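Local coordinates for MFP2b (Ascaris suum, PDB 2BJR), which probably enhances the polymerisation of major sperm protein that underlies amoeboid movement of Ascaris sperm, and binds a zinc ion, at residues 25-28 against 32-35; 78-83 against 91-96; 218-221 against 227-230; 222-227 against 337-342. All blocks are in the same frame, centred on the assembly; numbering follows the deposited sequence.

The four contacts come as two pairs, each inside one of the two cytosolic motility protein regions of the chain. Contacts 1 and 2 follow one another early in the sequence, with centres about 10 Å apart, and both reach the antiparallel sheet in which strands 34-40 and 76-81 are neighbours; Val25 and Val35 of the first bond through their backbones to Leu80 of the second. Contacts 3 and 4 have centres about 9 Å apart, share Asp227, and fasten the loop before strand 229-235. Between the pairs, contact centres are about 30 to 37 Å apart, so the pairs lie in separate parts of this strand-rich protein, and the zinc site lies beside contact 2.

Contact 1: 25-28 against 32-35; sequences VKAL and NMYV
The bond between Val25 and Val35 is the first of two that flank a single antiparallel beta bridge, Lys26 with Tyr34, in which the loop ahead of strand 34-40 folds back alongside the start of that strand. The carbonyl of Val25 accepts from the amide N of Val35 (Val25 O to Val35 N 3.1 Å), while the valine side chains meet more loosely, Val25 CG1 lying 4.3 Å from Val35 CG2. Strand 76-81 adjoins the bridge and joins it to the six-stranded sheet.

Lys26 comes next, paired with Tyr34 as the non-hydrogen-bonded pair of the bridge. Their side chains run side by side in the same direction, each with CG opposite the carbonyl carbon (chi1 -53°). The lysine methylenes travel along the tyrosine: Lys26 CG stands 3.7 Å from Tyr34 CE2, and beyond a bend at chi3 Lys26 CE lies 3.7 Å from Tyr34 OH. The polar ends are held elsewhere. Lys26 NZ bonds to Gln31 O and Gln270 OE1, and Tyr34 OH to Asp197, so both side chains reach residues of the second half of the chain.

Ala27 closes the bridge. Ala27 CB packs 4.1 Å from CG of Met33, a selenomethionine, and the amide N of Ala27 donates to Met33 O at 2.8 Å.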
loop_
_atom_site.group_PDB
_atom_site.type_symbol
_atom_site.label_atom_id
_atom_site.label_comp_id
_atom_site.label_asym_id
_atom_site.label_seq_id
_atom_site.Cartn_x
_atom_site.Cartn_y
_atom_site.Cartn_z
ATOM N N VAL A 25 7.155 6.139 -1.391
ATOM C CA VAL A 25 7.686 4.849 -1.739
ATOM C C VAL A 25 7.343 3.877 -0.610
ATOM O O VAL A 25 7.733 4.087 0.541
ATOM C CB VAL A 25 9.170 4.905 -2.005
ATOM C CG1 VAL A 25 9.766 3.480 -2.177
ATOM C CG2 VAL A 25 9.463 5.784 -3.232
ATOM N N LYS A 26 6.600 2.818 -0.946
ATOM C CA LYS A 26 6.327 1.747 0.026
ATOM C C LYS A 26 7.462 0.809 0.280
ATOM O O LYS A 26 8.229 0.511 -0.611
ATOM C CB LYS A 26 5.146 0.897 -0.492
ATOM C CG LYS A 26 3.981 1.760 -0.803
ATOM C CD LYS A 26 2.778 0.916 -1.057
ATOM C CE LYS A 26 1.764 0.982 0.038
ATOM N NZ LYS A 26 0.572 0.190 -0.409
ATOM N N ALA A 27 7.606 0.322 1.517
ATOM C CA ALA A 27 8.420 -0.868 1.753
ATOM C C ALA A 27 7.897 -2.008 0.892
ATOM O O ALA A 27 6.691 -2.210 0.842
ATOM C CB ALA A 27 8.355 -1.241 3.156
ATOM N N LEU A 28 8.812 -2.722 0.201
ATOM C CA LEU A 28 8.389 -3.678 -0.858
ATOM C C LEU A 28 7.431 -4.678 -0.291
ATOM O O LEU A 28 7.735 -5.311 0.706
ATOM C CB LEU A 28 9.580 -4.428 -1.407
ATOM C CG LEU A 28 9.277 -5.370 -2.597
ATOM C CD1 LEU A 28 8.906 -4.587 -3.802
ATOM C CD2 LEU A 28 10.453 -6.290 -2.825
ATOM N N ASN A 32 1.018 -0.892 4.156
ATOM C CA ASN A 32 0.872 0.392 4.798
ATOM C C ASN A 32 2.116 0.739 5.565
ATOM O O ASN A 32 2.077 0.927 6.782
ATOM C CB ASN A 32 -0.316 0.369 5.684
ATOM C CG ASN A 32 -0.652 1.733 6.308
ATOM O OD1 ASN A 32 -0.369 2.772 5.743
ATOM N ND2 ASN A 32 -1.315 1.700 7.489
HETATM N N MSE A 33 3.221 0.742 4.853
HETATM C CA MSE A 33 4.530 0.985 5.452
HETATM C C MSE A 33 5.364 1.682 4.383
HETATM O O MSE A 33 5.572 1.111 3.314
HETATM C CB MSE A 33 5.180 -0.326 5.902
HETATM C CG MSE A 33 6.469 -0.141 6.653
HETATM SE SE MSE A 33 7.103 -1.873 7.323
HETATM C CE MSE A 33 5.537 -2.210 8.551
ATOM N N TYR A 34 5.870 2.899 4.694
ATOM C CA TYR A 34 6.562 3.753 3.733
ATOM C C TYR A 34 7.940 4.150 4.280
ATOM O O TYR A 34 8.107 4.290 5.485
ATOM C CB TYR A 34 5.744 5.007 3.392
ATOM C CG TYR A 34 4.327 4.731 2.932
ATOM C CD1 TYR A 34 3.304 4.481 3.839
ATOM C CD2 TYR A 34 3.996 4.792 1.591
ATOM C CE1 TYR A 34 2.010 4.222 3.414
ATOM C CE2 TYR A 34 2.715 4.564 1.171
ATOM C CZ TYR A 34 1.740 4.296 2.057
ATOM O OH TYR A 34 0.476 4.140 1.582
ATOM N N VAL A 35 8.880 4.361 3.361
ATOM C CA VAL A 35 10.251 4.697 3.689
ATOM C C VAL A 35 10.290 6.143 4.182
ATOM O O VAL A 35 9.898 7.086 3.458
ATOM C CB VAL A 35 11.218 4.483 2.461
ATOM C CG1 VAL A 35 12.631 4.721 2.886
ATOM C CG2 VAL A 35 11.076 3.071 1.926
#

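Contact 2: 78-83 against 91-96; sequences QVLQYK and YWYNWI
Tyr82, Tyr91 and Tyr93 form an aromatic cluster that fills the gap between two antiparallel sheets, one holding strand 76-81 and the other strand 92-97. The backbones stay well apart and no main chain meets main chain; side chains and one water bridge the distance, some of them to backbone carbonyls.

Packing is tightest round Tyr82. Its hydroxyl donates to the carbonyl of Tyr91 in a short bond (Tyr82 OH to Tyr91 O 2.5 Å), lying in the carbonyl plane on a lone pair. Pinned there, the ring turns an edge toward the face of Tyr91 in an offset edge-to-face pair, with planes at 74° and Tyr82 CE1 3.6 Å from Tyr91 CE1. Tyr91 offers that face with its CG between the backbone N and the carbonyl carbon (chi1 65°), the crowded position. Against Tyr93 the Tyr82 ring is oblique, its CD1 3.9 Å from Tyr93 CE1. Buried Leu80 packs against the same Tyr93 ring, its CD1 3.4 Å from Tyr93 OH. The side chain of Tyr82 also comes within about 4 Å of that of His86, a zinc ligand, so the cluster borders the metal site.

The other side is looser and wetter. Gln81 sets off away from the 91-96 segment, and its NE2 bonds to Asp22 O. Asp9 is a partner of the Tyr93 hydroxyl. A water bridges the Gln81 carbonyl and two phenol hydroxyls, bonded to Tyr91 OH and donating to Gln81 O and to Tyr93 OH, the last 2.8 Å from the water oxygen.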
loop_
_atom_site.group_PDB
_atom_site.type_symbol
_atom_site.label_atom_id
_atom_site.label_comp_id
_atom_site.label_asym_id
_atom_site.label_seq_id
_atom_site.Cartn_x
_atom_site.Cartn_y
_atom_site.Cartn_z
ATOM N N GLN A 78 10.505 13.297 6.658
ATOM C CA GLN A 78 10.477 13.181 5.192
ATOM C C GLN A 78 10.087 11.760 4.795
ATOM O O GLN A 78 10.423 10.817 5.532
ATOM C CB GLN A 78 11.804 13.561 4.599
ATOM C CG GLN A 78 12.063 15.067 4.677
ATOM C CD GLN A 78 13.506 15.423 4.510
ATOM O OE1 GLN A 78 14.285 15.168 5.401
ATOM N NE2 GLN A 78 13.857 16.072 3.406
ATOM N N VAL A 79 9.382 11.655 3.666
ATOM C CA VAL A 79 8.972 10.368 3.068
ATOM C C VAL A 79 9.552 10.271 1.688
ATOM O O VAL A 79 9.506 11.241 0.874
ATOM C CB VAL A 79 7.446 10.233 3.059
ATOM C CG1 VAL A 79 6.991 8.884 2.427
ATOM C CG2 VAL A 79 6.935 10.332 4.491
ATOM N N LEU A 80 10.234 9.179 1.443
ATOM C CA LEU A 80 10.824 8.944 0.137
ATOM C C LEU A 80 9.732 9.033 -0.930
ATOM O O LEU A 80 8.616 8.515 -0.748
ATOM C CB LEU A 80 11.458 7.589 0.079
ATOM C CG LEU A 80 12.301 7.243 -1.154
ATOM C CD1 LEU A 80 13.462 8.229 -1.340
ATOM C CD2 LEU A 80 12.836 5.842 -0.960
ATOM N N GLN A 81 10.063 9.733 -2.019
ATOM C CA GLN A 81 9.123 9.984 -3.111
ATOM C C GLN A 81 9.724 9.515 -4.399
ATOM O O GLN A 81 10.899 9.660 -4.647
ATOM C CB GLN A 81 8.775 11.459 -3.169
ATOM C CG GLN A 81 7.927 11.928 -4.321
ATOM C CD GLN A 81 7.600 13.413 -4.210
ATOM O OE1 GLN A 81 8.453 14.213 -4.536
ATOM N NE2 GLN A 81 6.429 13.780 -3.704
ATOM N N TYR A 82 8.877 8.923 -5.253
ATOM C CA TYR A 82 9.282 8.562 -6.579
ATOM C C TYR A 82 8.160 9.044 -7.525
ATOM O O TYR A 82 7.207 8.321 -7.796
ATOM C CB TYR A 82 9.593 7.067 -6.686
ATOM C CG TYR A 82 10.235 6.738 -8.001
ATOM C CD1 TYR A 82 11.593 6.927 -8.200
ATOM C CD2 TYR A 82 9.461 6.316 -9.100
ATOM C CE1 TYR A 82 12.187 6.688 -9.406
ATOM C CE2 TYR A 82 10.068 6.046 -10.330
ATOM C CZ TYR A 82 11.416 6.220 -10.488
ATOM O OH TYR A 82 12.051 5.983 -11.713
ATOM N N LYS A 83 8.288 10.313 -7.953
ATOM C CA LYS A 83 7.321 11.031 -8.782
ATOM C C LYS A 83 7.982 11.183 -10.147
ATOM O O LYS A 83 9.019 11.826 -10.259
ATOM C CB LYS A 83 7.068 12.397 -8.169
ATOM C CG LYS A 83 6.121 13.343 -8.884
ATOM C CD LYS A 83 5.604 14.416 -7.897
ATOM C CE LYS A 83 4.356 15.120 -8.451
ATOM N NZ LYS A 83 3.830 16.267 -7.644
ATOM N N TYR A 91 16.836 7.362 -12.797
ATOM C CA TYR A 91 16.946 6.181 -11.937
ATOM C C TYR A 91 15.575 5.591 -11.671
ATOM O O TYR A 91 14.534 6.240 -11.853
ATOM C CB TYR A 91 17.621 6.529 -10.571
ATOM C CG TYR A 91 16.834 7.466 -9.722
ATOM C CD1 TYR A 91 15.974 7.003 -8.717
ATOM C CD2 TYR A 91 16.945 8.829 -9.880
ATOM C CE1 TYR A 91 15.224 7.888 -7.956
ATOM C CE2 TYR A 91 16.207 9.711 -9.095
ATOM C CZ TYR A 91 15.344 9.236 -8.144
ATOM O OH TYR A 91 14.597 10.119 -7.413
ATOM N N TRP A 92 15.594 4.348 -11.242
ATOM C CA TRP A 92 14.419 3.702 -10.617
ATOM C C TRP A 92 14.924 2.860 -9.452
ATOM O O TRP A 92 16.104 2.508 -9.376
ATOM C CB TRP A 92 13.640 2.804 -11.609
ATOM C CG TRP A 92 14.464 1.762 -12.361
ATOM C CD1 TRP A 92 15.249 1.976 -13.480
ATOM C CD2 TRP A 92 14.515 0.355 -12.122
ATOM N NE1 TRP A 92 15.813 0.802 -13.896
ATOM C CE2 TRP A 92 15.377 -0.215 -13.096
ATOM C CE3 TRP A 92 13.945 -0.489 -11.174
ATOM C CZ2 TRP A 92 15.678 -1.574 -13.132
ATOM C CZ3 TRP A 92 14.225 -1.849 -11.234
ATOM C CH2 TRP A 92 15.092 -2.371 -12.197
ATOM N N TYR A 93 14.033 2.604 -8.500
ATOM C CA TYR A 93 14.398 1.881 -7.282
ATOM C C TYR A 93 14.146 0.389 -7.420
ATOM O O TYR A 93 13.110 -0.054 -7.955
ATOM C CB TYR A 93 13.614 2.436 -6.110
ATOM C CG TYR A 93 14.007 3.835 -5.682
ATOM C CD1 TYR A 93 13.038 4.766 -5.312
ATOM C CD2 TYR A 93 15.347 4.217 -5.578
ATOM C CE1 TYR A 93 13.382 6.019 -4.871
ATOM C CE2 TYR A 93 15.684 5.490 -5.123
ATOM C CZ TYR A 93 14.711 6.368 -4.783
ATOM O OH TYR A 93 15.040 7.640 -4.349
ATOM N N ASN A 94 15.124 -0.381 -7.001
ATOM C CA ASN A 94 15.060 -1.833 -7.024
ATOM C C ASN A 94 15.457 -2.359 -5.652
ATOM O O ASN A 94 16.526 -2.021 -5.146
ATOM C CB ASN A 94 16.020 -2.355 -8.093
ATOM C CG ASN A 94 15.843 -3.832 -8.387
ATOM O OD1 ASN A 94 14.841 -4.444 -8.018
ATOM N ND2 ASN A 94 16.825 -4.414 -9.050
ATOM N N TRP A 95 14.618 -3.189 -5.043
ATOM C CA TRP A 95 14.939 -3.735 -3.723
ATOM C C TRP A 95 15.775 -4.974 -3.879
ATOM O O TRP A 95 15.369 -5.900 -4.553
ATOM C CB TRP A 95 13.657 -4.063 -2.931
ATOM C CG TRP A 95 12.826 -2.910 -2.516
ATOM C CD1 TRP A 95 11.929 -2.244 -3.253
ATOM C CD2 TRP A 95 12.809 -2.279 -1.207
ATOM N NE1 TRP A 95 11.369 -1.217 -2.529
ATOM C CE2 TRP A 95 11.867 -1.235 -1.262
ATOM C CE3 TRP A 95 13.522 -2.475 -0.031
ATOM C CZ2 TRP A 95 11.585 -0.416 -0.175
ATOM C CZ3 TRP A 95 13.235 -1.686 1.057
ATOM C CH2 TRP A 95 12.281 -0.659 0.979
ATOM N N ILE A 96 16.954 -5.022 -3.263
ATOM C CA ILE A 96 17.842 -6.163 -3.355
ATOM C C ILE A 96 18.138 -6.741 -1.991
ATOM O O ILE A 96 17.988 -6.061 -0.980
ATOM C CB ILE A 96 19.179 -5.772 -4.031
ATOM C CG1 ILE A 96 19.970 -4.783 -3.125
ATOM C CG2 ILE A 96 18.901 -5.179 -5.350
ATOM C CD1 ILE A 96 21.374 -4.519 -3.615
HETATM O O HOH W 1 13.433 9.825 -5.190
#

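Contact 3: 218-221 against 227-230; sequences LDTL and DQYV
Gln228 and Thr220 reach for each other from opposite directions, closing the loop that precedes strand 229-235 with a side-chain amide cross-link. This strand belongs to one antiparallel sheet of the second motility-protein region, while strand 322-329, which the same side chains touch, belongs to the other.

The glutamine leaves its backbone with CG opposite the carbonyl carbon (chi1 -68°) and continues extended through chi2 (166°), which carries the amide across to the 218-221 segment. There Gln228 NE2 donates to Thr220 OG1 at 3.2 Å. The bond is somewhat bent, 149° at the hydrogen, but the hydroxyl oxygen lies almost in the amide plane, where an N-H points. Thr220 OG1 is in turn hydrogen-bonded to Glu323 O, leaving the hydroxyl to relay between the loop and strand 322-329.

Leu218 meets the same amide quite differently. Its side chain crosses that of Gln228 at about a right angle and lays one methyl above the amide plane, with Leu218 CD1 3.7 Å from Gln228 CD. The apolar branch thus shields a group whose hydrogen-bonding positions are used at its rim.

Those positions are filled on both sides. NE2 of Gln228 has a second acceptor in Asn225 O, and OE1 accepts from the backbone N of Leu325. Asn225 O, an acceptor, and Leu325 N, a donor, settle which end of this buried amide is oxygen; with Thr220, three bonds restrain its rotation. Over that oxygen sits the leucine methyl, Leu218 CD1 lying 3.4 Å from Gln228 OE1.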
loop_
_atom_site.group_PDB
_atom_site.type_symbol
_atom_site.label_atom_id
_atom_site.label_comp_id
_atom_site.label_asym_id
_atom_site.label_seq_id
_atom_site.Cartn_x
_atom_site.Cartn_y
_atom_site.Cartn_z
ATOM N N LEU A 218 -23.781 0.692 -10.776
ATOM C CA LEU A 218 -24.703 0.147 -9.820
ATOM C C LEU A 218 -26.087 0.762 -9.873
ATOM O O LEU A 218 -26.262 1.931 -10.207
ATOM C CB LEU A 218 -24.148 0.386 -8.390
ATOM C CG LEU A 218 -22.770 -0.244 -8.138
ATOM C CD1 LEU A 218 -22.421 -0.044 -6.646
ATOM C CD2 LEU A 218 -22.710 -1.698 -8.514
ATOM N N ASP A 219 -27.071 -0.039 -9.507
ATOM C CA ASP A 219 -28.399 0.474 -9.109
ATOM C C ASP A 219 -28.324 0.731 -7.616
ATOM O O ASP A 219 -28.537 -0.172 -6.810
ATOM C CB ASP A 219 -29.460 -0.560 -9.482
ATOM C CG ASP A 219 -30.857 -0.229 -8.974
ATOM O OD1 ASP A 219 -31.176 0.920 -8.556
ATOM O OD2 ASP A 219 -31.723 -1.133 -8.970
ATOM N N THR A 220 -27.920 1.949 -7.254
ATOM C CA THR A 220 -27.422 2.220 -5.903
ATOM C C THR A 220 -28.382 3.046 -5.031
ATOM O O THR A 220 -29.532 3.305 -5.396
ATOM C CB THR A 220 -25.994 2.815 -5.965
ATOM O OG1 THR A 220 -25.404 2.816 -4.656
ATOM C CG2 THR A 220 -25.979 4.282 -6.389
ATOM N N LEU A 221 -27.928 3.404 -3.847
ATOM C CA LEU A 221 -28.727 4.131 -2.909
ATOM C C LEU A 221 -28.829 5.623 -3.216
ATOM O O LEU A 221 -27.987 6.201 -3.886
ATOM C CB LEU A 221 -28.169 3.961 -1.513
ATOM C CG LEU A 221 -28.334 2.559 -0.951
ATOM C CD1 LEU A 221 -27.426 2.392 0.279
ATOM C CD2 LEU A 221 -29.793 2.329 -0.575
ATOM N N ASP A 227 -21.143 4.885 -10.139
ATOM C CA ASP A 227 -19.811 4.369 -10.491
ATOM C C ASP A 227 -18.896 4.541 -9.272
ATOM O O ASP A 227 -18.421 5.640 -8.938
ATOM C CB ASP A 227 -19.259 5.049 -11.735
ATOM C CG ASP A 227 -20.107 4.770 -12.950
ATOM O OD1 ASP A 227 -20.450 3.585 -13.204
ATOM O OD2 ASP A 227 -20.517 5.693 -13.688
ATOM N N GLN A 228 -18.699 3.410 -8.608
ATOM C CA GLN A 228 -17.992 3.343 -7.343
ATOM C C GLN A 228 -16.819 2.402 -7.500
ATOM O O GLN A 228 -16.946 1.384 -8.132
ATOM C CB GLN A 228 -18.936 2.808 -6.288
ATOM C CG GLN A 228 -20.067 3.727 -5.939
ATOM C CD GLN A 228 -21.192 3.062 -5.143
ATOM O OE1 GLN A 228 -20.967 2.101 -4.383
ATOM N NE2 GLN A 228 -22.395 3.573 -5.303
ATOM N N TYR A 229 -15.679 2.746 -6.920
ATOM C CA TYR A 229 -14.463 2.011 -7.122
ATOM C C TYR A 229 -13.806 1.691 -5.790
ATOM O O TYR A 229 -14.052 2.351 -4.804
ATOM C CB TYR A 229 -13.481 2.795 -7.961
ATOM C CG TYR A 229 -14.036 3.255 -9.320
ATOM C CD1 TYR A 229 -14.850 4.401 -9.407
ATOM C CD2 TYR A 229 -13.748 2.559 -10.475
ATOM C CE1 TYR A 229 -15.324 4.858 -10.627
ATOM C CE2 TYR A 229 -14.277 2.988 -11.701
ATOM C CZ TYR A 229 -15.021 4.173 -11.747
ATOM O OH TYR A 229 -15.546 4.628 -12.932
ATOM N N VAL A 230 -13.030 0.611 -5.770
ATOM C CA VAL A 230 -12.436 0.109 -4.536
ATOM C C VAL A 230 -11.280 0.974 -4.011
ATOM O O VAL A 230 -10.346 1.290 -4.736
ATOM C CB VAL A 230 -11.897 -1.293 -4.787
ATOM C CG1 VAL A 230 -11.151 -1.827 -3.487
ATOM C CG2 VAL A 230 -13.033 -2.235 -5.140
#

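Contact 4: 222-227 against 337-342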
loop_
_atom_site.group_PDB
_atom_site.type_symbol
_atom_site.label_atom_id
_atom_site.label_comp_id
_atom_site.label_asym_id
_atom_site.label_seq_id
_atom_site.Cartn_x
_atom_site.Cartn_y
_atom_site.Cartn_z
ATOM N N PRO A 222 -29.897 6.245 -2.736
ATOM C CA PRO A 222 -30.058 7.701 -2.880
ATOM C C PRO A 222 -28.846 8.462 -2.357
ATOM O O PRO A 222 -28.342 8.194 -1.237
ATOM C CB PRO A 222 -31.289 8.007 -1.990
ATOM C CG PRO A 222 -32.093 6.783 -2.027
ATOM C CD PRO A 222 -31.063 5.636 -2.075
ATOM N N GLY A 223 -28.375 9.394 -3.177
ATOM C CA GLY A 223 -27.244 10.233 -2.858
ATOM C C GLY A 223 -25.895 9.662 -3.254
ATOM O O GLY A 223 -24.902 10.300 -3.110
ATOM N N GLU A 224 -25.856 8.458 -3.779
ATOM C CA GLU A 224 -24.597 7.859 -4.164
ATOM C C GLU A 224 -24.422 7.862 -5.666
ATOM O O GLU A 224 -25.387 7.699 -6.437
ATOM C CB GLU A 224 -24.550 6.427 -3.641
ATOM C CG GLU A 224 -24.671 6.327 -2.137
ATOM C CD GLU A 224 -23.525 6.987 -1.399
ATOM O OE1 GLU A 224 -22.386 6.908 -1.861
ATOM O OE2 GLU A 224 -23.776 7.628 -0.374
ATOM N N ASN A 225 -23.180 8.035 -6.092
ATOM C CA ASN A 225 -22.805 7.858 -7.483
ATOM C C ASN A 225 -22.860 6.387 -7.906
ATOM O O ASN A 225 -22.323 5.515 -7.190
ATOM C CB ASN A 225 -21.407 8.434 -7.670
ATOM C CG ASN A 225 -21.053 8.714 -9.094
ATOM O OD1 ASN A 225 -20.862 7.808 -9.898
ATOM N ND2 ASN A 225 -20.933 10.015 -9.426
ATOM N N PRO A 226 -23.510 6.082 -9.039
ATOM C CA PRO A 226 -23.545 4.718 -9.559
ATOM C C PRO A 226 -22.178 4.084 -9.899
ATOM O O PRO A 226 -22.083 2.852 -9.949
ATOM C CB PRO A 226 -24.427 4.828 -10.819
ATOM C CG PRO A 226 -25.149 6.101 -10.713
ATOM C CD PRO A 226 -24.254 7.024 -9.905
ATOM N N ASP A 227 -21.143 4.885 -10.139
ATOM C CA ASP A 227 -19.811 4.369 -10.491
ATOM C C ASP A 227 -18.896 4.541 -9.272
ATOM O O ASP A 227 -18.421 5.640 -8.938
ATOM C CB ASP A 227 -19.259 5.049 -11.735
ATOM C CG ASP A 227 -20.107 4.770 -12.950
ATOM O OD1 ASP A 227 -20.450 3.585 -13.204
ATOM O OD2 ASP A 227 -20.517 5.693 -13.688
ATOM N N ILE A 337 -21.209 -0.807 5.288
ATOM C CA ILE A 337 -20.998 0.371 4.467
ATOM C C ILE A 337 -21.086 1.589 5.374
ATOM O O ILE A 337 -21.700 1.528 6.463
ATOM C CB ILE A 337 -22.063 0.509 3.375
ATOM C CG1 ILE A 337 -23.491 0.398 3.960
ATOM C CG2 ILE A 337 -21.843 -0.469 2.300
ATOM C CD1 ILE A 337 -24.590 0.863 2.980
ATOM N N GLY A 338 -20.468 2.667 4.933
ATOM C CA GLY A 338 -20.802 3.975 5.425
ATOM C C GLY A 338 -21.987 4.479 4.633
ATOM O O GLY A 338 -21.928 4.499 3.414
ATOM N N TYR A 339 -23.064 4.873 5.304
ATOM C CA TYR A 339 -24.198 5.459 4.616
ATOM C C TYR A 339 -25.143 6.165 5.592
ATOM O O TYR A 339 -25.365 5.706 6.672
ATOM C CB TYR A 339 -24.974 4.381 3.864
ATOM C CG TYR A 339 -26.108 4.942 3.051
ATOM C CD1 TYR A 339 -25.871 5.498 1.809
ATOM C CD2 TYR A 339 -27.421 4.929 3.522
ATOM C CE1 TYR A 339 -26.905 6.045 1.041
ATOM C CE2 TYR A 339 -28.480 5.482 2.749
ATOM C CZ TYR A 339 -28.190 6.045 1.504
ATOM O OH TYR A 339 -29.165 6.609 0.705
ATOM N N GLY A 340 -25.715 7.285 5.173
ATOM C CA GLY A 340 -26.757 7.935 5.935
ATOM C C GLY A 340 -26.304 8.451 7.270
ATOM O O GLY A 340 -27.092 8.486 8.207
ATOM N N GLY A 341 -25.041 8.810 7.380
ATOM C CA GLY A 341 -24.498 9.318 8.634
ATOM C C GLY A 341 -24.158 8.268 9.668
ATOM O O GLY A 341 -23.906 8.598 10.819
ATOM N N THR A 342 -24.117 6.996 9.266
ATOM C CA THR A 342 -23.763 5.929 10.166
ATOM C C THR A 342 -23.041 4.778 9.438
ATOM O O THR A 342 -22.760 4.875 8.242
ATOM C CB THR A 342 -25.032 5.444 10.928
ATOM O OG1 THR A 342 -24.630 4.648 12.030
ATOM C CG2 THR A 342 -25.857 4.531 10.125
#
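The hydroxyl of Tyr339 donates to the carbonyl of Pro222 in a bond of 2.6 Å from Tyr339 OH to Pro222 O, in the carbonyl plane and on a lone pair. That short link joins the tip of a beta hairpin to a loop more than a hundred residues earlier in the chain. The phenol reaches it with CG of Tyr339 opposite the backbone N (chi1 -176°). At the same hydroxyl the proline ring crosses the tyrosine at about a right angle, with Pro222 CD 3.5 Å from Tyr339 OH.

Glu224 slides past the ring in the opposite direction. Bent at chi2, it brings OE2 to the ring edge, near the ring plane and 3.7 Å from Tyr339 CD1, where the carboxylate is turned 61° from the ring. Its charge is met elsewhere: OE1 pairs with Arg243 and OE2 with Arg263, and Arg243 also bonds to Gly338 O, just before the tyrosine.

Each segment holds a turn of its own. Asn225 OD1 accepts from Asp227 N at 2.9 Å in an Asx turn, while Tyr339 to Thr342 make a type I' turn whose central glycines, Gly340 and Gly341, take positive phi. This turn connects strands 334-339 and 342-347 at the surface, and the 222-227 loop meets it through Tyr339 on its way to strand 229-235, with Glu224 and Ile337 both resting on Ile324 of strand 322-329.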